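Local coordinates for protein putative acyl-CoA thioester hydrolase YbhC (Escherichia coli K-12, PDB 3GRH) that is a putative thioesterase of the outer membrane, built like the pectinesterases but neither binding pectin nor having pectinesterase activity, at residues D278-S283 and E305-A310; A336-S341 and K367-A372; L243-T248 and R296-R301; S326-F331 and V352-S357. One frame throughout, in Å; residues are numbered along the deposited sequence.

Contact 1 (D278-S283 and E305-A310); sequences DVDIVS and EAYVFA
With CG anti to its carbonyl carbon (chi1 -59°), Asp280 lays its carboxylate alongside Tyr307, whose side chain, with CG beside the backbone N (chi1 -42°), points the same way. Asp280 OD1 comes within 3.6 Å of Tyr307 CB and also rests on the methyl of Ala310, the carboxylate and ring planes standing 40° apart. Val279 meets the tyrosine differently: its CG1 lies at the ring edge, near the plane, 4.0 Å from Tyr307 CD2, while its CG2 touches CG of Glu305. At the far end of the ring the hydroxyl of Tyr307 bonds Glu305 OE1 at 2.8 Å through that oxygen's anti lone pair, which helps fix how the ring is turned. The backbones run parallel, as in stacked coils of the family's beta-helix. Tyr307 N gives its proton to Asp278 O at 2.9 Å, and further bonds run from Ile281 N to Tyr307 O, from Val282 N to Val308 O and from Ala310 N to Val282 O, so the register holds as the chain turns its corner. Asp280, the predicted nucleophile, therefore sits between residues whose backbones are bonded across, its own N-H making only a weak bond to Tyr307 O, and Arg340 both forms a salt bridge with its OD1 and makes a cation-pi contact with Tyr307. Such a carboxylate, held beside an arginine, is consistent with the aspartyl esterase chemistry of the family.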
loop_
_atom_site.group_PDB
_atom_site.type_symbol
_atom_site.label_atom_id
_atom_site.label_comp_id
_atom_site.label_asym_id
_atom_site.label_seq_id
_atom_site.Cartn_x
_atom_site.Cartn_y
_atom_site.Cartn_z
ATOM N N ASP A 278 -9.775 -3.691 -7.026
ATOM C CA ASP A 278 -9.905 -4.918 -7.811
ATOM C C ASP A 278 -8.583 -5.506 -8.301
ATOM O O ASP A 278 -8.168 -6.567 -7.851
ATOM C CB ASP A 278 -10.958 -4.778 -8.947
ATOM C CG ASP A 278 -10.840 -3.511 -9.776
ATOM O OD1 ASP A 278 -9.727 -3.041 -10.127
ATOM O OD2 ASP A 278 -11.934 -3.033 -10.205
ATOM N N VAL A 279 -7.917 -4.814 -9.198
ATOM C CA VAL A 279 -6.677 -5.275 -9.841
ATOM C C VAL A 279 -5.484 -4.584 -9.202
ATOM O O VAL A 279 -5.340 -3.385 -9.194
ATOM C CB VAL A 279 -6.735 -4.942 -11.316
ATOM C CG1 VAL A 279 -5.394 -5.211 -12.031
ATOM C CG2 VAL A 279 -7.862 -5.750 -11.957
ATOM N N ASP A 280 -4.604 -5.385 -8.628
ATOM C CA ASP A 280 -3.374 -4.925 -7.997
ATOM C C ASP A 280 -3.664 -3.882 -6.957
ATOM O O ASP A 280 -3.117 -2.766 -7.027
ATOM C CB ASP A 280 -2.399 -4.475 -9.088
ATOM C CG ASP A 280 -2.056 -5.568 -10.094
ATOM O OD1 ASP A 280 -2.207 -6.773 -9.839
ATOM O OD2 ASP A 280 -1.552 -5.209 -11.230
ATOM N N ILE A 281 -4.440 -4.266 -5.951
ATOM C CA ILE A 281 -4.939 -3.348 -4.977
ATOM C C ILE A 281 -3.779 -2.738 -4.190
ATOM O O ILE A 281 -3.818 -1.578 -3.855
ATOM C CB ILE A 281 -5.928 -4.041 -4.091
ATOM C CG1 ILE A 281 -7.072 -4.692 -4.895
ATOM C CG2 ILE A 281 -6.465 -3.086 -3.028
ATOM C CD1 ILE A 281 -7.951 -5.503 -3.980
ATOM N N VAL A 282 -2.804 -3.541 -3.816
ATOM C CA VAL A 282 -1.597 -3.070 -3.077
ATOM C C VAL A 282 -0.389 -3.427 -3.947
ATOM O O VAL A 282 -0.184 -4.559 -4.248
ATOM C CB VAL A 282 -1.451 -3.759 -1.718
ATOM C CG1 VAL A 282 -0.101 -3.398 -1.147
ATOM C CG2 VAL A 282 -2.647 -3.356 -0.831
ATOM N N SER A 283 0.293 -2.418 -4.457
ATOM C CA SER A 283 1.360 -2.582 -5.409
ATOM C C SER A 283 2.608 -1.870 -5.000
ATOM O O SER A 283 2.545 -0.861 -4.282
ATOM C CB SER A 283 0.892 -1.898 -6.728
ATOM O OG SER A 283 -0.258 -2.478 -7.340
ATOM N N GLU A 305 -11.213 -10.476 -13.283
ATOM C CA GLU A 305 -9.937 -10.641 -12.613
ATOM C C GLU A 305 -9.848 -9.731 -11.419
ATOM O O GLU A 305 -10.528 -8.700 -11.352
ATOM C CB GLU A 305 -8.799 -10.308 -13.567
ATOM C CG GLU A 305 -8.850 -8.826 -14.057
ATOM C CD GLU A 305 -7.808 -8.516 -15.147
ATOM O OE1 GLU A 305 -6.789 -9.238 -15.250
ATOM O OE2 GLU A 305 -8.033 -7.527 -15.913
ATOM N N ALA A 306 -9.016 -10.142 -10.464
ATOM C CA ALA A 306 -8.762 -9.346 -9.292
ATOM C C ALA A 306 -7.568 -9.921 -8.628
ATOM O O ALA A 306 -7.409 -11.101 -8.617
ATOM C CB ALA A 306 -9.927 -9.443 -8.318
ATOM N N TYR A 307 -6.708 -9.072 -8.099
ATOM C CA TYR A 307 -5.439 -9.469 -7.485
ATOM C C TYR A 307 -5.146 -8.552 -6.326
ATOM O O TYR A 307 -5.007 -7.376 -6.561
ATOM C CB TYR A 307 -4.242 -9.384 -8.445
ATOM C CG TYR A 307 -4.510 -9.880 -9.841
ATOM C CD1 TYR A 307 -4.445 -11.228 -10.171
ATOM C CD2 TYR A 307 -4.925 -8.976 -10.803
ATOM C CE1 TYR A 307 -4.752 -11.632 -11.477
ATOM C CE2 TYR A 307 -5.271 -9.412 -12.090
ATOM C CZ TYR A 307 -5.160 -10.725 -12.392
ATOM O OH TYR A 307 -5.442 -11.143 -13.711
ATOM N N VAL A 308 -5.006 -9.061 -5.107
ATOM C CA VAL A 308 -4.840 -8.206 -3.997
ATOM C C VAL A 308 -3.472 -7.568 -3.961
ATOM O O VAL A 308 -3.322 -6.368 -3.881
ATOM C CB VAL A 308 -5.138 -8.889 -2.668
ATOM C CG1 VAL A 308 -4.969 -7.907 -1.491
ATOM C CG2 VAL A 308 -6.577 -9.479 -2.746
ATOM N N PHE A 309 -2.419 -8.401 -4.017
ATOM C CA PHE A 309 -1.056 -7.915 -3.868
ATOM C C PHE A 309 -0.247 -8.014 -5.138
ATOM O O PHE A 309 -0.241 -9.061 -5.806
ATOM C CB PHE A 309 -0.331 -8.752 -2.790
ATOM C CG PHE A 309 -0.867 -8.585 -1.438
ATOM C CD1 PHE A 309 -0.687 -7.410 -0.723
ATOM C CD2 PHE A 309 -1.531 -9.624 -0.872
ATOM C CE1 PHE A 309 -1.279 -7.262 0.509
ATOM C CE2 PHE A 309 -2.042 -9.507 0.393
ATOM C CZ PHE A 309 -1.925 -8.323 1.062
ATOM N N ALA A 310 0.458 -6.926 -5.494
ATOM C CA ALA A 310 1.353 -6.899 -6.658
ATOM C C ALA A 310 2.674 -6.270 -6.300
ATOM O O ALA A 310 2.959 -5.098 -6.638
ATOM C CB ALA A 310 0.684 -6.091 -7.774
#

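Contact 2 (A336-S341 and K367-A372); sequences AQLGRS and KPWADA
Leu338 sets its CB over one face of the Trp369 indole, 3.9 Å from the centroid of the six-membered ring and 19° off its normal, a CH-pi contact made as the two side chains cross. Trp369 gets there with CG anti to its carbonyl carbon (chi1 -52°), which also brings Trp369 CE3 to 3.4 Å from Gly339 N. A side chain at Gly339 would run into this ring, and with the backbone turned as it is a CB would also press on the carbonyl oxygen of Leu338. Leu338 CD1 leans on the Pro368 ring next door. On the other side of the strand the Gln337 amide reaches across, NE2 bonding Lys367 O at 2.8 Å, nearly straight (169°), with the acceptor in the amide plane, and OE1 lying against the Ala370 methyl. With alanine in place of Gln337, Lys367 O would probably lose this donor and a gap would open beside Ala370. The backbones are joined by Leu338 N to Pro368 O at 2.7 Å and Ala370 N to Gly339 O at 2.9 Å. Arg340 extends away from 367-372 toward Asp280; a water at the edge of its guanidinium links NH1 to Asp371 O. Strand 369-373 thus lies parallel beside 337-342, which has 307-311 on its other flank, while Leu338 and Trp369 pack inward on Ile354 of strand 351-355 and on strand 403-407.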
loop_
_atom_site.group_PDB
_atom_site.type_symbol
_atom_site.label_atom_id
_atom_site.label_comp_id
_atom_site.label_asym_id
_atom_site.label_seq_id
_atom_site.Cartn_x
_atom_site.Cartn_y
_atom_site.Cartn_z
ATOM N N ALA A 336 -11.311 -13.980 -7.877
ATOM C CA ALA A 336 -10.266 -13.179 -7.202
ATOM C C ALA A 336 -9.057 -14.014 -6.777
ATOM O O ALA A 336 -9.143 -15.122 -6.327
ATOM C CB ALA A 336 -10.859 -12.495 -6.000
ATOM N N GLN A 337 -7.897 -13.402 -6.908
ATOM C CA GLN A 337 -6.658 -14.020 -6.512
ATOM C C GLN A 337 -5.905 -13.165 -5.508
ATOM O O GLN A 337 -6.143 -11.996 -5.374
ATOM C CB GLN A 337 -5.837 -14.289 -7.780
ATOM C CG GLN A 337 -6.365 -15.467 -8.537
ATOM C CD GLN A 337 -5.773 -15.615 -9.942
ATOM O OE1 GLN A 337 -5.915 -14.694 -10.767
ATOM N NE2 GLN A 337 -5.195 -16.754 -10.235
ATOM N N LEU A 338 -5.004 -13.792 -4.737
ATOM C CA LEU A 338 -4.281 -13.092 -3.668
ATOM C C LEU A 338 -3.226 -12.203 -4.215
ATOM O O LEU A 338 -2.820 -11.210 -3.554
ATOM C CB LEU A 338 -3.719 -14.072 -2.703
ATOM C CG LEU A 338 -4.684 -14.927 -1.920
ATOM C CD1 LEU A 338 -3.862 -15.960 -1.128
ATOM C CD2 LEU A 338 -5.506 -14.024 -1.031
ATOM N N GLY A 339 -2.709 -12.490 -5.428
ATOM C CA GLY A 339 -1.695 -11.608 -5.935
ATOM C C GLY A 339 -1.015 -12.078 -7.202
ATOM O O GLY A 339 -1.338 -13.127 -7.746
ATOM N N ARG A 340 -0.039 -11.297 -7.629
ATOM C CA ARG A 340 0.827 -11.614 -8.800
ATOM C C ARG A 340 2.012 -10.695 -8.698
ATOM O O ARG A 340 1.993 -9.646 -8.069
ATOM C CB ARG A 340 0.158 -11.428 -10.140
ATOM C CG ARG A 340 -0.385 -10.056 -10.347
ATOM C CD ARG A 340 -1.108 -9.977 -11.661
ATOM N NE ARG A 340 -1.626 -8.644 -11.941
ATOM C CZ ARG A 340 -2.211 -8.298 -13.085
ATOM N NH1 ARG A 340 -2.383 -9.173 -14.083
ATOM N NH2 ARG A 340 -2.624 -7.056 -13.257
ATOM N N SER A 341 3.139 -11.126 -9.234
ATOM C CA SER A 341 4.307 -10.276 -9.143
ATOM C C SER A 341 4.246 -9.158 -10.171
ATOM O O SER A 341 3.769 -9.363 -11.287
ATOM C CB SER A 341 5.577 -11.144 -9.361
ATOM O OG SER A 341 6.791 -10.358 -9.333
ATOM N N LYS A 367 -5.781 -21.782 -7.545
ATOM C CA LYS A 367 -4.696 -20.991 -8.076
ATOM C C LYS A 367 -4.771 -19.576 -7.490
ATOM O O LYS A 367 -5.239 -18.628 -8.098
ATOM C CB LYS A 367 -4.771 -20.921 -9.576
ATOM C CG LYS A 367 -4.523 -22.208 -10.261
ATOM C CD LYS A 367 -4.343 -21.979 -11.734
ATOM C CE LYS A 367 -3.730 -23.201 -12.404
ATOM N NZ LYS A 367 -3.838 -24.432 -11.551
ATOM N N PRO A 368 -4.380 -19.432 -6.235
ATOM C CA PRO A 368 -4.480 -18.137 -5.615
ATOM C C PRO A 368 -3.509 -17.078 -6.093
ATOM O O PRO A 368 -3.721 -15.928 -5.837
ATOM C CB PRO A 368 -4.204 -18.448 -4.132
ATOM C CG PRO A 368 -3.426 -19.707 -4.198
ATOM C CD PRO A 368 -3.926 -20.475 -5.300
ATOM N N TRP A 369 -2.453 -17.484 -6.777
ATOM C CA TRP A 369 -1.466 -16.584 -7.297
ATOM C C TRP A 369 -1.394 -16.672 -8.818
ATOM O O TRP A 369 -1.287 -17.749 -9.425
ATOM C CB TRP A 369 -0.115 -16.912 -6.702
ATOM C CG TRP A 369 -0.032 -17.007 -5.228
ATOM C CD1 TRP A 369 0.125 -18.130 -4.512
ATOM C CD2 TRP A 369 -0.046 -15.916 -4.266
ATOM N NE1 TRP A 369 0.221 -17.821 -3.151
ATOM C CE2 TRP A 369 0.100 -16.453 -3.023
ATOM C CE3 TRP A 369 -0.136 -14.514 -4.398
ATOM C CZ2 TRP A 369 0.151 -15.659 -1.887
ATOM C CZ3 TRP A 369 -0.090 -13.750 -3.284
ATOM C CH2 TRP A 369 0.047 -14.303 -2.069
ATOM N N ALA A 370 -1.491 -15.513 -9.433
ATOM C CA ALA A 370 -1.530 -15.391 -10.895
ATOM C C ALA A 370 -0.152 -15.206 -11.517
ATOM O O ALA A 370 0.824 -14.843 -10.861
ATOM C CB ALA A 370 -2.436 -14.217 -11.270
ATOM N N ASP A 371 -0.090 -15.362 -12.834
ATOM C CA ASP A 371 1.151 -15.034 -13.529
ATOM C C ASP A 371 1.497 -13.555 -13.415
ATOM O O ASP A 371 0.613 -12.699 -13.171
ATOM C CB ASP A 371 1.006 -15.336 -14.997
ATOM C CG ASP A 371 0.682 -16.778 -15.274
ATOM O OD1 ASP A 371 0.692 -17.640 -14.350
ATOM O OD2 ASP A 371 0.382 -17.068 -16.478
ATOM N N ALA A 372 2.764 -13.222 -13.647
ATOM C CA ALA A 372 3.218 -11.830 -13.418
ATOM C C ALA A 372 2.680 -10.853 -14.417
ATOM O O ALA A 372 2.463 -11.201 -15.594
ATOM C CB ALA A 372 4.718 -11.756 -13.426
HETATM O O HOH W 1 -1.706 -11.976 -14.381
HETATM O O HOH W 2 3.285 -13.846 -10.339
#

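Contact 3 (L243-T248 and R296-R301); sequences LGRQNT and RVVNSR
Arg245 and Val298 make the close half of this contact: the side chains cross at about a right angle, and Val298 CG2 presses on one face of the guanidinium, 3.5 Å from Arg245 NH1. A bend at chi2 (-71°) brings the chain round to this place and lets NH1 reach back to Gly244 O at 2.9 Å. Ser300 OG stands 3.7 Å from Arg245 NH2, and Asp216 takes bonds from both Ser300 OG and Arg245 NE, while Glu276 pairs with NH1. A leucine in place of Arg245 would probably cost Asp216 and Glu276 the charge they share with this guanidinium and Val298 its flat cover. The other half is looser though still buried. Gln246 and Arg301 cross with amide and guanidinium planes 46° apart, and a water does the joining, 2.7 Å from Gln246 OE1 and 3.0 Å from Arg301 NH2, in the guanidinium plane. Gln246 is further held by Asn222 and His223, Arg301 by its salt bridge to Asp278. The arginines meet through Arg245 CB, 3.7 Å from Arg301 NE; their charged groups stay clear, the two NE atoms 5.7 Å apart. The touching residues lie in the turns just after strands 240-243 and 294-297, and they meet past the end of strand 274-277, which lies between those two.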
loop_
_atom_site.group_PDB
_atom_site.type_symbol
_atom_site.label_atom_id
_atom_site.label_comp_id
_atom_site.label_asym_id
_atom_site.label_seq_id
_atom_site.Cartn_x
_atom_site.Cartn_y
_atom_site.Cartn_z
ATOM N N LEU A 243 -9.549 3.702 -0.791
ATOM C CA LEU A 243 -10.602 3.237 -1.675
ATOM C C LEU A 243 -10.231 3.484 -3.107
ATOM O O LEU A 243 -9.888 4.605 -3.518
ATOM C CB LEU A 243 -11.940 3.910 -1.365
ATOM C CG LEU A 243 -12.399 3.721 0.054
ATOM C CD1 LEU A 243 -13.695 4.454 0.283
ATOM C CD2 LEU A 243 -12.520 2.312 0.502
ATOM N N GLY A 244 -10.294 2.418 -3.911
ATOM C CA GLY A 244 -10.047 2.511 -5.323
ATOM C C GLY A 244 -10.539 1.293 -6.058
ATOM O O GLY A 244 -11.457 0.603 -5.587
ATOM N N ARG A 245 -9.925 1.105 -7.222
ATOM C CA ARG A 245 -10.222 -0.047 -8.096
ATOM C C ARG A 245 -8.868 -0.604 -8.498
ATOM O O ARG A 245 -8.316 -1.406 -7.769
ATOM C CB ARG A 245 -11.083 0.292 -9.242
ATOM C CG ARG A 245 -12.448 0.766 -8.869
ATOM C CD ARG A 245 -13.309 -0.264 -8.345
ATOM N NE ARG A 245 -14.634 0.314 -8.023
ATOM C CZ ARG A 245 -15.054 0.624 -6.797
ATOM N NH1 ARG A 245 -14.306 0.439 -5.726
ATOM N NH2 ARG A 245 -16.315 1.093 -6.619
ATOM N N GLN A 246 -8.247 -0.090 -9.565
ATOM C CA GLN A 246 -6.902 -0.587 -9.953
ATOM C C GLN A 246 -5.803 0.234 -9.341
ATOM O O GLN A 246 -5.787 1.416 -9.456
ATOM C CB GLN A 246 -6.772 -0.628 -11.483
ATOM C CG GLN A 246 -5.583 -1.296 -11.990
ATOM C CD GLN A 246 -5.396 -1.187 -13.448
ATOM O OE1 GLN A 246 -6.360 -1.250 -14.179
ATOM N NE2 GLN A 246 -4.135 -0.950 -13.898
ATOM N N ASN A 247 -4.895 -0.436 -8.640
ATOM C CA ASN A 247 -3.708 0.149 -8.013
ATOM C C ASN A 247 -4.084 1.136 -6.897
ATOM O O ASN A 247 -3.398 2.166 -6.725
ATOM C CB ASN A 247 -2.833 0.870 -9.033
ATOM C CG ASN A 247 -2.247 -0.030 -10.085
ATOM O OD1 ASN A 247 -2.535 0.163 -11.289
ATOM N ND2 ASN A 247 -1.432 -1.002 -9.680
ATOM N N THR A 248 -5.022 0.782 -6.012
ATOM C CA THR A 248 -5.418 1.609 -4.929
ATOM C C THR A 248 -4.321 2.177 -4.017
ATOM O O THR A 248 -4.300 3.378 -3.782
ATOM C CB THR A 248 -6.397 0.799 -4.096
ATOM O OG1 THR A 248 -7.509 0.416 -4.921
ATOM C CG2 THR A 248 -6.883 1.612 -2.959
ATOM N N ARG A 296 -10.710 -5.786 0.654
ATOM C CA ARG A 296 -11.979 -6.132 -0.034
ATOM C C ARG A 296 -11.791 -5.987 -1.515
ATOM O O ARG A 296 -11.384 -4.910 -2.030
ATOM C CB ARG A 296 -13.123 -5.238 0.418
ATOM C CG ARG A 296 -14.427 -5.419 -0.360
ATOM C CD ARG A 296 -15.300 -6.471 0.282
ATOM N NE ARG A 296 -15.604 -6.104 1.679
ATOM C CZ ARG A 296 -16.418 -6.760 2.504
ATOM N NH1 ARG A 296 -17.103 -7.848 2.114
ATOM N NH2 ARG A 296 -16.563 -6.308 3.739
ATOM N N VAL A 297 -12.079 -7.089 -2.217
ATOM C CA VAL A 297 -12.144 -7.068 -3.668
ATOM C C VAL A 297 -13.539 -6.760 -4.123
ATOM O O VAL A 297 -14.471 -7.469 -3.690
ATOM C CB VAL A 297 -11.705 -8.421 -4.258
ATOM C CG1 VAL A 297 -11.991 -8.429 -5.804
ATOM C CG2 VAL A 297 -10.277 -8.641 -4.006
ATOM N N VAL A 298 -13.694 -5.762 -4.998
ATOM C CA VAL A 298 -15.008 -5.370 -5.543
ATOM C C VAL A 298 -15.089 -5.827 -6.976
ATOM O O VAL A 298 -14.062 -5.929 -7.649
ATOM C CB VAL A 298 -15.304 -3.882 -5.396
ATOM C CG1 VAL A 298 -15.342 -3.508 -3.915
ATOM C CG2 VAL A 298 -14.242 -3.021 -6.099
ATOM N N ASN A 299 -16.293 -6.124 -7.459
ATOM C CA ASN A 299 -16.427 -6.567 -8.844
ATOM C C ASN A 299 -17.381 -5.679 -9.661
ATOM O O ASN A 299 -17.909 -6.115 -10.688
ATOM C CB ASN A 299 -16.853 -8.035 -8.930
ATOM C CG ASN A 299 -18.247 -8.252 -8.476
ATOM O OD1 ASN A 299 -18.837 -7.413 -7.778
ATOM N ND2 ASN A 299 -18.793 -9.427 -8.803
ATOM N N SER A 300 -17.481 -4.406 -9.271
ATOM C CA SER A 300 -18.354 -3.449 -9.951
ATOM C C SER A 300 -17.742 -2.906 -11.256
ATOM O O SER A 300 -18.481 -2.479 -12.203
ATOM C CB SER A 300 -18.713 -2.302 -9.019
ATOM O OG SER A 300 -17.609 -1.923 -8.247
ATOM N N ARG A 301 -16.420 -2.895 -11.343
ATOM C CA ARG A 301 -15.771 -2.380 -12.542
ATOM C C ARG A 301 -15.358 -3.538 -13.453
ATOM O O ARG A 301 -15.506 -3.478 -14.680
ATOM C CB ARG A 301 -14.540 -1.523 -12.197
ATOM C CG ARG A 301 -13.894 -0.886 -13.377
ATOM C CD ARG A 301 -12.600 -0.287 -12.976
ATOM N NE ARG A 301 -11.584 -1.279 -12.583
ATOM C CZ ARG A 301 -10.594 -1.692 -13.362
ATOM N NH1 ARG A 301 -10.512 -1.255 -14.625
ATOM N NH2 ARG A 301 -9.689 -2.544 -12.910
HETATM O O HOH W 3 -7.684 -3.536 -14.879
#

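Contact 4 (S326-F331 and V352-S357); sequences SRFNAF and VVIRDS
Ser357, Phe328 and Ser326 bury the most surface here, and the two serines meet through a hydrogen bond. Ser326 N gives its proton to Ser357 OG at 3.0 Å, fairly straight at 161°. With OG anti to its carbonyl carbon (chi1 -70°), Ser357 can pass its own proton back to Arg355 O at 2.9 Å, from well above that carbonyl plane, so the hydroxyl both accepts and donates and ties the turn after strand 351-355 to the start of strand 327-330. Ser357 CB sits 3.3 Å from Ser326 O and also touches the Phe328 ring, at its edge and in its plane, 3.9 Å from CE2. Phe328 and Ile354 point at each other from opposite directions, Ile354 CG2 coming to 3.7 Å from Phe328 CE2. Between Arg355 and Ser357, Asp356 takes a left-handed backbone conformation that turns the chain, and its OD2 forms a salt bridge with Arg355 NE at 2.9 Å, away from the ring. The contact lies at a corner of the beta-helix, where strands of two faces meet. Strand 327-330 runs between 294-297 and 358-359, with Phe295 stacked on Phe328, whereas 351-355 belongs to another face, between 321-324 and 403-407.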
loop_
_atom_site.group_PDB
_atom_site.type_symbol
_atom_site.label_atom_id
_atom_site.label_comp_id
_atom_site.label_asym_id
_atom_site.label_seq_id
_atom_site.Cartn_x
_atom_site.Cartn_y
_atom_site.Cartn_z
ATOM N N SER A 326 -4.983 -10.377 9.301
ATOM C CA SER A 326 -5.771 -9.550 8.399
ATOM C C SER A 326 -6.947 -10.426 7.840
ATOM O O SER A 326 -7.121 -11.564 8.235
ATOM C CB SER A 326 -4.850 -8.956 7.366
ATOM O OG SER A 326 -4.072 -7.897 7.974
ATOM N N ARG A 327 -7.849 -9.766 7.114
ATOM C CA ARG A 327 -9.121 -10.326 6.639
ATOM C C ARG A 327 -9.194 -10.018 5.153
ATOM O O ARG A 327 -8.914 -8.933 4.729
ATOM C CB ARG A 327 -10.318 -9.750 7.390
ATOM C CG ARG A 327 -10.328 -10.159 8.778
ATOM C CD ARG A 327 -11.545 -9.535 9.465
ATOM N NE ARG A 327 -11.354 -8.109 9.708
ATOM C CZ ARG A 327 -12.312 -7.178 9.669
ATOM N NH1 ARG A 327 -13.556 -7.492 9.367
ATOM N NH2 ARG A 327 -12.021 -5.920 9.967
ATOM N N PHE A 328 -9.517 -11.014 4.359
ATOM C CA PHE A 328 -9.596 -10.887 2.920
ATOM C C PHE A 328 -10.984 -11.341 2.435
ATOM O O PHE A 328 -11.420 -12.423 2.752
ATOM C CB PHE A 328 -8.550 -11.788 2.243
ATOM C CG PHE A 328 -7.135 -11.392 2.535
ATOM C CD1 PHE A 328 -6.452 -10.550 1.719
ATOM C CD2 PHE A 328 -6.524 -11.775 3.684
ATOM C CE1 PHE A 328 -5.164 -10.110 2.003
ATOM C CE2 PHE A 328 -5.234 -11.338 3.938
ATOM C CZ PHE A 328 -4.551 -10.547 3.134
ATOM N N ASN A 329 -11.697 -10.474 1.762
ATOM C CA ASN A 329 -13.066 -10.742 1.300
ATOM C C ASN A 329 -13.218 -10.416 -0.164
ATOM O O ASN A 329 -12.810 -9.369 -0.607
ATOM C CB ASN A 329 -14.008 -9.909 2.142
ATOM C CG ASN A 329 -14.068 -10.358 3.603
ATOM O OD1 ASN A 329 -14.292 -11.543 3.846
ATOM N ND2 ASN A 329 -13.894 -9.437 4.566
ATOM N N ALA A 330 -13.834 -11.302 -0.924
ATOM C CA ALA A 330 -14.111 -11.017 -2.360
ATOM C C ALA A 330 -15.527 -11.403 -2.748
ATOM O O ALA A 330 -16.024 -12.365 -2.231
ATOM C CB ALA A 330 -13.150 -11.754 -3.211
ATOM N N PHE A 331 -16.136 -10.620 -3.633
ATOM C CA PHE A 331 -17.544 -10.868 -4.087
ATOM C C PHE A 331 -17.728 -12.132 -4.955
ATOM O O PHE A 331 -18.091 -13.178 -4.430
ATOM C CB PHE A 331 -18.121 -9.632 -4.812
ATOM C CG PHE A 331 -18.310 -8.449 -3.913
ATOM C CD1 PHE A 331 -17.301 -7.530 -3.764
ATOM C CD2 PHE A 331 -19.465 -8.297 -3.159
ATOM C CE1 PHE A 331 -17.441 -6.443 -2.914
ATOM C CE2 PHE A 331 -19.607 -7.211 -2.291
ATOM C CZ PHE A 331 -18.603 -6.286 -2.179
ATOM N N VAL A 352 5.744 -11.564 -0.965
ATOM C CA VAL A 352 4.597 -11.378 -0.060
ATOM C C VAL A 352 4.377 -12.577 0.744
ATOM O O VAL A 352 4.503 -13.702 0.257
ATOM C CB VAL A 352 3.348 -10.959 -0.772
ATOM C CG1 VAL A 352 3.029 -11.853 -1.829
ATOM C CG2 VAL A 352 2.156 -10.831 0.220
ATOM N N VAL A 353 4.115 -12.363 2.032
ATOM C CA VAL A 353 3.672 -13.411 2.954
ATOM C C VAL A 353 2.338 -13.022 3.539
ATOM O O VAL A 353 2.201 -11.927 4.051
ATOM C CB VAL A 353 4.690 -13.622 4.075
ATOM C CG1 VAL A 353 4.171 -14.508 5.162
ATOM C CG2 VAL A 353 5.991 -14.193 3.551
ATOM N N ILE A 354 1.369 -13.901 3.475
ATOM C CA ILE A 354 0.101 -13.744 4.148
ATOM C C ILE A 354 0.019 -14.766 5.238
ATOM O O ILE A 354 0.123 -15.962 4.975
ATOM C CB ILE A 354 -1.080 -13.902 3.166
ATOM C CG1 ILE A 354 -1.063 -12.865 2.083
ATOM C CG2 ILE A 354 -2.434 -13.737 3.956
ATOM C CD1 ILE A 354 -2.135 -13.149 0.982
ATOM N N ARG A 355 -0.038 -14.296 6.482
ATOM C CA ARG A 355 -0.022 -15.168 7.657
ATOM C C ARG A 355 -1.084 -14.874 8.654
ATOM O O ARG A 355 -1.506 -13.740 8.810
ATOM C CB ARG A 355 1.332 -15.196 8.353
ATOM C CG ARG A 355 1.798 -13.897 8.845
ATOM C CD ARG A 355 3.204 -14.006 9.484
ATOM N NE ARG A 355 3.179 -14.874 10.675
ATOM C CZ ARG A 355 4.250 -15.451 11.222
ATOM N NH1 ARG A 355 5.462 -15.202 10.829
ATOM N NH2 ARG A 355 4.031 -16.202 12.319
ATOM N N ASP A 356 -1.529 -15.906 9.330
ATOM C CA ASP A 356 -2.427 -15.741 10.431
ATOM C C ASP A 356 -3.719 -14.922 10.098
ATOM O O ASP A 356 -4.254 -14.186 10.949
ATOM C CB ASP A 356 -1.697 -15.115 11.631
ATOM C CG ASP A 356 -0.402 -15.829 11.977
ATOM O OD1 ASP A 356 -0.432 -17.066 12.167
ATOM O OD2 ASP A 356 0.680 -15.131 12.069
ATOM N N SER A 357 -4.179 -15.072 8.870
ATOM C CA SER A 357 -5.223 -14.279 8.307
ATOM C C SER A 357 -6.434 -15.087 7.887
ATOM O O SER A 357 -6.350 -16.271 7.638
ATOM C CB SER A 357 -4.692 -13.491 7.121
ATOM O OG SER A 357 -3.785 -12.478 7.603
#

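The four contacts lie along successive coils of one beta-helix. Contacts 1 and 2, with centres about 8 Å apart, bring together the predicted nucleophile and the arginine that by similarity binds substrate: Asp280 OD1 of contact 1 is 2.9 Å from Arg340 NE of contact 2. Contact 3 adjoins contact 1, where Asp278 OD1 lies 2.8 Å from Arg301 NH2, and the side chain of its Gln246 comes to about 5 Å from that of Asp280 at the nearest atoms. Contact 4 lies in the core behind: Phe328 CE1 touches Phe309 CE2 of contact 1 at 3.6 Å, and Ile354 CD1 touches Leu338 CD1 of contact 2 at 3.9 Å.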